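Penaeus monodon metallodensovirus major capsid protein (Penaeus monodon metallodensovirus, PDB 6WH7) forms the capsid of a shrimp densovirus, sixty copies assembling into the icosahedral shell that probably encloses and protects the viral DNA. Local coordinates at residues 111-116 against 299-304; 130-135 against 149-154; 164-169 against 202-207. All blocks are in the same frame, centred on the assembly; numbering follows the deposited sequence.

Overall arrangement
All three contacts edge the jelly roll expected of a parvoviral capsid protein. Interactions 1 and 2 both reach the same sheet, whose neighbouring strands 287-302 and 118-135 take part in them, yet their centres lie 43 Å apart on opposite sides of the chain's centre. Interaction 3 joins a loop to the end of short helix 201-204, beside the second sheet, its centre 26 Å from interaction 2 and 37 Å from interaction 1. None of them touch: the nearest atoms of interactions 2 and 3 are about 13 Å apart. Along the chain, 2 and 3 follow each other inside the loop closed by 1. Each borders other subunits; 2 and 3 touch the same one.

Interaction 1. Residues 111-116 against 299-304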
# COMPACT_ATOMS: atom_id res chain seq x y z
N SER A 111 -11.87 -86.02 48.73
CA SER A 111 -11.84 -87.41 48.30
C SER A 111 -11.61 -87.52 46.81
O SER A 111 -11.14 -88.56 46.34
CB SER A 111 -13.14 -88.11 48.68
OG SER A 111 -13.29 -88.13 50.09
N MET A 112 -11.95 -86.48 46.07
CA MET A 112 -11.65 -86.42 44.65
C MET A 112 -10.21 -86.03 44.38
O MET A 112 -9.57 -86.59 43.48
CB MET A 112 -12.59 -85.44 43.97
CG MET A 112 -12.13 -85.12 42.61
SD MET A 112 -13.33 -84.22 41.69
CE MET A 112 -12.26 -83.72 40.36
N LEU A 113 -9.67 -85.06 45.13
CA LEU A 113 -8.27 -84.70 45.00
C LEU A 113 -7.36 -85.91 45.13
O LEU A 113 -6.25 -85.90 44.59
CB LEU A 113 -7.89 -83.67 46.05
CG LEU A 113 -8.56 -82.32 45.94
CD1 LEU A 113 -8.21 -81.49 47.14
CD2 LEU A 113 -8.12 -81.63 44.69
N LEU A 114 -7.79 -86.93 45.85
CA LEU A 114 -7.04 -88.16 45.97
C LEU A 114 -7.16 -89.04 44.74
O LEU A 114 -6.36 -89.97 44.59
CB LEU A 114 -7.50 -88.92 47.21
CG LEU A 114 -7.31 -88.10 48.48
CD1 LEU A 114 -7.81 -88.86 49.68
CD2 LEU A 114 -5.87 -87.69 48.65
N ALA A 115 -8.13 -88.78 43.87
CA ALA A 115 -8.20 -89.42 42.57
C ALA A 115 -7.40 -88.68 41.51
O ALA A 115 -7.24 -89.19 40.40
CB ALA A 115 -9.66 -89.53 42.12
N CYS A 116 -6.93 -87.48 41.82
CA CYS A 116 -6.02 -86.75 40.96
C CYS A 116 -4.63 -87.36 41.04
O CYS A 116 -4.33 -88.14 41.94
CB CYS A 116 -5.96 -85.29 41.37
SG CYS A 116 -7.55 -84.48 41.39
N PHE A 299 -7.44 -75.64 46.96
CA PHE A 299 -6.52 -76.62 46.42
C PHE A 299 -6.24 -76.39 44.95
O PHE A 299 -7.12 -75.97 44.19
CB PHE A 299 -7.06 -78.03 46.61
CG PHE A 299 -7.02 -78.51 48.01
CD1 PHE A 299 -5.89 -79.12 48.51
CD2 PHE A 299 -8.11 -78.36 48.83
CE1 PHE A 299 -5.85 -79.57 49.79
CE2 PHE A 299 -8.07 -78.82 50.11
CZ PHE A 299 -6.94 -79.42 50.59
N GLU A 300 -5.01 -76.66 44.55
CA GLU A 300 -4.67 -76.90 43.16
C GLU A 300 -4.50 -78.39 42.96
O GLU A 300 -3.87 -79.06 43.77
CB GLU A 300 -3.39 -76.18 42.75
CG GLU A 300 -3.52 -74.69 42.69
CD GLU A 300 -2.20 -74.03 42.37
OE1 GLU A 300 -1.17 -74.72 42.39
OE2 GLU A 300 -2.20 -72.81 42.09
N PHE A 301 -5.05 -78.91 41.88
CA PHE A 301 -4.82 -80.30 41.54
C PHE A 301 -4.44 -80.41 40.08
O PHE A 301 -4.56 -79.47 39.30
CB PHE A 301 -6.02 -81.18 41.88
CG PHE A 301 -7.28 -80.81 41.17
CD1 PHE A 301 -7.63 -81.42 39.98
CD2 PHE A 301 -8.13 -79.87 41.70
CE1 PHE A 301 -8.79 -81.09 39.35
CE2 PHE A 301 -9.29 -79.53 41.06
CZ PHE A 301 -9.63 -80.15 39.90
N ARG A 302 -3.95 -81.59 39.74
CA ARG A 302 -3.34 -81.84 38.45
C ARG A 302 -3.66 -83.26 38.05
O ARG A 302 -3.78 -84.15 38.90
CB ARG A 302 -1.84 -81.55 38.54
CG ARG A 302 -1.05 -81.96 37.36
CD ARG A 302 0.39 -81.55 37.50
NE ARG A 302 0.62 -80.16 37.15
CZ ARG A 302 1.80 -79.56 37.23
NH1 ARG A 302 2.84 -80.22 37.68
NH2 ARG A 302 1.93 -78.30 36.86
N LEU A 303 -3.84 -83.48 36.75
CA LEU A 303 -4.40 -84.72 36.24
C LEU A 303 -3.32 -85.69 35.80
O LEU A 303 -2.12 -85.41 35.86
CB LEU A 303 -5.35 -84.45 35.08
CG LEU A 303 -6.52 -83.57 35.48
CD1 LEU A 303 -7.50 -83.44 34.36
CD2 LEU A 303 -7.16 -84.14 36.65
N TRP A 304 -3.77 -86.84 35.34
CA TRP A 304 -2.93 -87.95 34.95
C TRP A 304 -2.31 -87.73 33.57
O TRP A 304 -2.73 -86.87 32.80
CB TRP A 304 -3.74 -89.24 34.96
CG TRP A 304 -4.24 -89.53 36.31
CD1 TRP A 304 -5.46 -89.25 36.81
CD2 TRP A 304 -3.50 -90.14 37.38
NE1 TRP A 304 -5.55 -89.66 38.11
CE2 TRP A 304 -4.35 -90.21 38.48
CE3 TRP A 304 -2.20 -90.63 37.49
CZ2 TRP A 304 -3.95 -90.75 39.69
CZ3 TRP A 304 -1.81 -91.17 38.69
CH2 TRP A 304 -2.68 -91.23 39.77
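Helix 108-113 and the turn after it pack on the end of strand 287-302, where L113 and C116 meet F299 and F301, and A115 meets W304. In the parvoviral jelly roll, strands 118-135 and 287-302 correspond to D and I, neighbours in the BIDG sheet. L113 splits its two methyls between two rings. L113 CD1 sits over one face of the F299 ring, 3.5 Å from the centroid and 20° off the ring normal, a CH-pi contact displaced toward the rim near CG. L113 CD2 turns to the next aromatic of the strand, 3.5 Å from F301 CD2, and this leucine crosses F301 at about a right angle.

F301 CB already points at the helix segment; CG, set between the backbone N and the carbonyl carbon (chi1 60°), turns the ring so that CD1 lies by C116 and CD2 by L113. C116 SG comes within 3.4 Å of F301 CD1. The sulfur lies 4.2 Å from the F301 centroid in an oblique sulfur-aromatic contact, neither squarely over the ring nor in its plane. C116 CB meanwhile rests 3.5 Å from R302 O. M112 CE just reaches F301 CZ, a marginal contact.

The second subunit borders this patch. Its M112 packs on C116 and F301, and its C116 packs on M112, a reciprocal pairing consistent with a twofold axis close by. Within the chain, the ring of F301 also meets that of Y60 on strand 59-75, and H315 sets its ring edge-to-face with W304.

Where the strand has given way to loop, a hydrogen bond joins in. W304 NE1 donates to A115 O at 2.9 Å, with the oxygen close to the indole plane and an N-H...O angle of 153°.

Interaction 2. Residues 130-135 against 149-154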
# COMPACT_ATOMS: atom_id res chain seq x y z
N ASN A 130 -19.57 -62.53 63.42
CA ASN A 130 -20.83 -62.39 64.14
C ASN A 130 -20.69 -62.88 65.59
O ASN A 130 -21.31 -63.85 66.03
CB ASN A 130 -21.94 -63.13 63.39
CG ASN A 130 -22.17 -62.56 62.02
OD1 ASN A 130 -22.06 -63.25 61.02
ND2 ASN A 130 -22.49 -61.28 61.96
N LEU A 131 -19.85 -62.14 66.31
CA LEU A 131 -19.54 -62.49 67.69
C LEU A 131 -20.72 -62.19 68.59
O LEU A 131 -21.31 -61.12 68.52
CB LEU A 131 -18.32 -61.71 68.16
CG LEU A 131 -17.89 -61.94 69.60
CD1 LEU A 131 -17.45 -63.36 69.79
CD2 LEU A 131 -16.81 -61.00 69.98
N ILE A 132 -21.06 -63.16 69.45
CA ILE A 132 -22.08 -62.99 70.47
C ILE A 132 -21.44 -63.31 71.81
O ILE A 132 -20.99 -64.43 72.03
CB ILE A 132 -23.30 -63.89 70.23
CG1 ILE A 132 -24.03 -63.48 68.96
CG2 ILE A 132 -24.24 -63.82 71.41
CD1 ILE A 132 -25.07 -64.46 68.53
N LEU A 133 -21.42 -62.33 72.70
CA LEU A 133 -20.79 -62.45 74.00
C LEU A 133 -21.84 -62.62 75.07
O LEU A 133 -22.89 -61.97 75.03
CB LEU A 133 -19.93 -61.23 74.28
CG LEU A 133 -18.75 -61.01 73.34
CD1 LEU A 133 -18.18 -59.66 73.57
CD2 LEU A 133 -17.70 -62.05 73.59
N THR A 134 -21.57 -63.50 76.03
CA THR A 134 -22.48 -63.76 77.14
C THR A 134 -21.67 -63.94 78.41
O THR A 134 -20.48 -64.25 78.38
CB THR A 134 -23.36 -64.99 76.89
OG1 THR A 134 -22.54 -66.15 76.72
CG2 THR A 134 -24.21 -64.83 75.64
N SER A 135 -22.34 -63.75 79.55
CA SER A 135 -21.75 -63.99 80.86
C SER A 135 -22.60 -65.00 81.61
O SER A 135 -23.82 -65.04 81.47
CB SER A 135 -21.64 -62.71 81.69
OG SER A 135 -20.72 -61.79 81.12
N THR A 149 -26.91 -67.76 82.31
CA THR A 149 -26.10 -67.01 81.36
C THR A 149 -26.95 -66.08 80.52
O THR A 149 -28.02 -66.47 80.03
CB THR A 149 -25.29 -67.97 80.48
OG1 THR A 149 -24.63 -67.25 79.44
CG2 THR A 149 -26.17 -69.03 79.93
N THR A 150 -26.48 -64.84 80.35
CA THR A 150 -27.22 -63.78 79.68
C THR A 150 -26.28 -63.02 78.76
O THR A 150 -25.06 -63.17 78.82
CB THR A 150 -27.86 -62.82 80.68
OG1 THR A 150 -26.85 -62.26 81.53
CG2 THR A 150 -28.90 -63.54 81.53
N PHE A 151 -26.86 -62.18 77.91
CA PHE A 151 -26.11 -61.42 76.93
C PHE A 151 -25.57 -60.13 77.51
O PHE A 151 -26.22 -59.48 78.33
CB PHE A 151 -26.99 -61.09 75.73
CG PHE A 151 -27.49 -62.28 75.00
CD1 PHE A 151 -26.73 -62.88 74.02
CD2 PHE A 151 -28.72 -62.82 75.30
CE1 PHE A 151 -27.19 -63.97 73.35
CE2 PHE A 151 -29.18 -63.92 74.63
CZ PHE A 151 -28.42 -64.49 73.65
N ASN A 152 -24.36 -59.76 77.08
CA ASN A 152 -23.83 -58.43 77.37
C ASN A 152 -22.96 -57.96 76.21
O ASN A 152 -22.15 -58.72 75.68
CB ASN A 152 -23.06 -58.44 78.69
CG ASN A 152 -22.07 -59.57 78.79
OD1 ASN A 152 -21.48 -60.00 77.81
ND2 ASN A 152 -21.91 -60.08 80.00
N THR A 153 -23.17 -56.71 75.81
CA THR A 153 -22.46 -56.15 74.66
C THR A 153 -21.08 -55.61 75.03
O THR A 153 -20.15 -55.71 74.23
CB THR A 153 -23.31 -55.05 74.03
OG1 THR A 153 -24.57 -55.60 73.64
CG2 THR A 153 -22.63 -54.49 72.79
N SER A 154 -20.95 -55.05 76.23
CA SER A 154 -19.75 -54.28 76.57
C SER A 154 -18.44 -55.06 76.50
O SER A 154 -17.43 -54.45 76.10
CB SER A 154 -19.93 -53.65 77.96
OG SER A 154 -20.13 -54.64 78.95
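S135 and T150 form the hydrogen-bonded pair of a short antiparallel ladder, where the D strand of the jelly roll and the short strand 150-151 of the DE loop meet, the touching parts 125° apart in direction. S135 N donates to T150 O at 2.9 Å, and T150 N returns a bond of 2.9 Å to S135 O. S135 O has a second donor, T149 OG1 at 3.1 Å, which approaches from above the carbonyl plane, 68° out of it, while the amide comes in nearly end-on to the C=O. With OG1 opposite the backbone N (chi1 173°), T149 brings its hydroxyl back alongside S135 O.

T134 and F151 make the adjoining non-hydrogen-bonded pair, their side chains lying next to one another and pointing the same way. T134 CG2 is 3.6 Å from F151 CD1, while I132 CG2 meets the edge of the F151 ring at CE1, 3.5 Å away and near its plane. Beyond this pair the ladder frays to a weak bond, N152 N to L133 O at 3.4 Å.

I132 and T134 also bond through their backbones to Q290 and N288 of strand 287-302; the end of strand 118-135, at T134, lies between strand 287-302 and strand 150-151. In parvoviruses the DE loop lines the channel on the fivefold axis; the neighbours here fit that, with F285 of the fourth subunit meeting the F151 ring and F151 of the fifth subunit packing on S135 and N152. The 150-151 side is tied back to its own chain by T153 OG1, hydrogen-bonded to Q213 OE1.

Interaction 3. Residues 164-169 against 202-207; sequences QQCLSK and STIFNK
L167 meets I204 and F205 at about a right angle to each, with its isobutyl end pressed into the corner between them. L167 CD1 is 3.7 Å from I204 CD1 and equally 3.7 Å from F205 CE1. L167 CD2 lies in the plane of the F205 ring at its edge, 4.0 Å from F205 CZ, so the leucine addresses the rim of the phenyl group and leaves its faces to others. One face is taken by I204 itself, whose CG1 stands over the ring of the next residue. With CG1 set between the backbone N and the carbonyl carbon (chi1 59°), the isoleucine carries its end forward to the loop, I204 CD1 lying 3.8 Å from C166 CB. C166 CB also comes up to the F205 edge, 4.0 Å from F205 CE1.

The contact ties the loop leaving strand 157-162 to the short, weakly bonded helical turn about 201-204 leading into strand 207-211, at one end of the CHEF sheet of the jelly roll. These two strands are the E and F neighbours of that sheet. F205 stacks on Y272 of strand 270-274, and M80 touches both F205 and L167. D162 fixes the turn of the loop, OD1 accepting from C166 N and OD2 from L167 N. Q309 of the sixth subunit packs on C166, whose SG lies 3.4 Å from I204 O.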
# COMPACT_ATOMS: atom_id res chain seq x y z
N GLN A 164 5.80 -63.28 67.40
CA GLN A 164 7.09 -63.48 68.02
C GLN A 164 7.26 -64.89 68.55
O GLN A 164 8.35 -65.24 69.00
CB GLN A 164 7.28 -62.46 69.13
CG GLN A 164 7.33 -61.04 68.63
CD GLN A 164 8.58 -60.75 67.83
OE1 GLN A 164 8.57 -60.80 66.60
NE2 GLN A 164 9.65 -60.41 68.52
N GLN A 165 6.21 -65.71 68.50
CA GLN A 165 6.23 -67.09 68.98
C GLN A 165 6.63 -67.15 70.45
O GLN A 165 7.61 -67.78 70.84
CB GLN A 165 7.15 -67.95 68.11
CG GLN A 165 7.08 -69.43 68.43
CD GLN A 165 7.88 -70.25 67.47
OE1 GLN A 165 8.37 -69.74 66.48
NE2 GLN A 165 8.02 -71.53 67.76
N CYS A 166 5.86 -66.44 71.27
CA CYS A 166 5.94 -66.66 72.71
C CYS A 166 5.72 -68.12 73.04
O CYS A 166 6.41 -68.69 73.89
CB CYS A 166 4.92 -65.78 73.43
SG CYS A 166 5.14 -64.02 73.20
N LEU A 167 4.76 -68.74 72.38
CA LEU A 167 4.41 -70.14 72.58
C LEU A 167 4.85 -70.91 71.34
O LEU A 167 4.27 -70.76 70.27
CB LEU A 167 2.92 -70.30 72.82
CG LEU A 167 2.40 -70.13 74.25
CD1 LEU A 167 2.67 -68.75 74.76
CD2 LEU A 167 0.91 -70.39 74.26
N SER A 168 5.88 -71.73 71.50
CA SER A 168 6.35 -72.57 70.40
C SER A 168 5.45 -73.77 70.21
O SER A 168 5.04 -74.10 69.10
CB SER A 168 7.78 -73.01 70.66
OG SER A 168 8.23 -73.89 69.66
N LYS A 169 5.14 -74.45 71.31
CA LYS A 169 4.33 -75.65 71.32
C LYS A 169 3.31 -75.50 72.42
O LYS A 169 3.61 -74.96 73.49
CB LYS A 169 5.20 -76.88 71.54
CG LYS A 169 4.45 -78.17 71.49
CD LYS A 169 5.36 -79.31 71.85
CE LYS A 169 6.39 -79.57 70.79
NZ LYS A 169 7.25 -80.72 71.15
N SER A 202 -3.24 -62.35 76.19
CA SER A 202 -3.24 -61.12 75.42
C SER A 202 -2.00 -60.26 75.68
O SER A 202 -1.63 -59.46 74.83
CB SER A 202 -4.49 -60.32 75.75
OG SER A 202 -4.48 -59.06 75.10
N THR A 203 -1.37 -60.40 76.84
CA THR A 203 -0.29 -59.50 77.20
C THR A 203 1.02 -59.86 76.52
O THR A 203 1.83 -58.97 76.24
CB THR A 203 -0.11 -59.47 78.71
OG1 THR A 203 0.20 -60.79 79.18
CG2 THR A 203 -1.38 -59.00 79.38
N ILE A 204 1.28 -61.14 76.30
CA ILE A 204 2.52 -61.55 75.66
C ILE A 204 2.41 -61.49 74.14
O ILE A 204 3.39 -61.15 73.45
CB ILE A 204 2.93 -62.94 76.15
CG1 ILE A 204 1.83 -63.96 75.86
CG2 ILE A 204 3.19 -62.88 77.62
CD1 ILE A 204 2.25 -65.38 76.12
N PHE A 205 1.25 -61.81 73.58
CA PHE A 205 1.13 -61.98 72.14
C PHE A 205 1.21 -60.65 71.42
O PHE A 205 0.68 -59.64 71.88
CB PHE A 205 -0.17 -62.70 71.81
CG PHE A 205 -0.20 -64.12 72.30
CD1 PHE A 205 0.96 -64.85 72.38
CD2 PHE A 205 -1.37 -64.70 72.73
CE1 PHE A 205 0.95 -66.13 72.84
CE2 PHE A 205 -1.39 -65.98 73.20
CZ PHE A 205 -0.23 -66.70 73.25
N ASN A 206 1.91 -60.65 70.29
CA ASN A 206 2.13 -59.45 69.49
C ASN A 206 0.83 -58.81 69.04
O ASN A 206 0.47 -57.73 69.51
CB ASN A 206 2.97 -59.78 68.26
CG ASN A 206 3.32 -58.56 67.47
OD1 ASN A 206 3.53 -57.49 68.01
ND2 ASN A 206 3.33 -58.70 66.16
N LYS A 207 0.12 -59.46 68.13
CA LYS A 207 -1.10 -58.91 67.57
C LYS A 207 -2.28 -59.42 68.38
O LYS A 207 -2.51 -60.63 68.45
CB LYS A 207 -1.26 -59.30 66.10
CG LYS A 207 -0.21 -58.72 65.20
CD LYS A 207 -0.45 -59.09 63.76
CE LYS A 207 -1.66 -58.36 63.22
NZ LYS A 207 -1.42 -56.89 63.16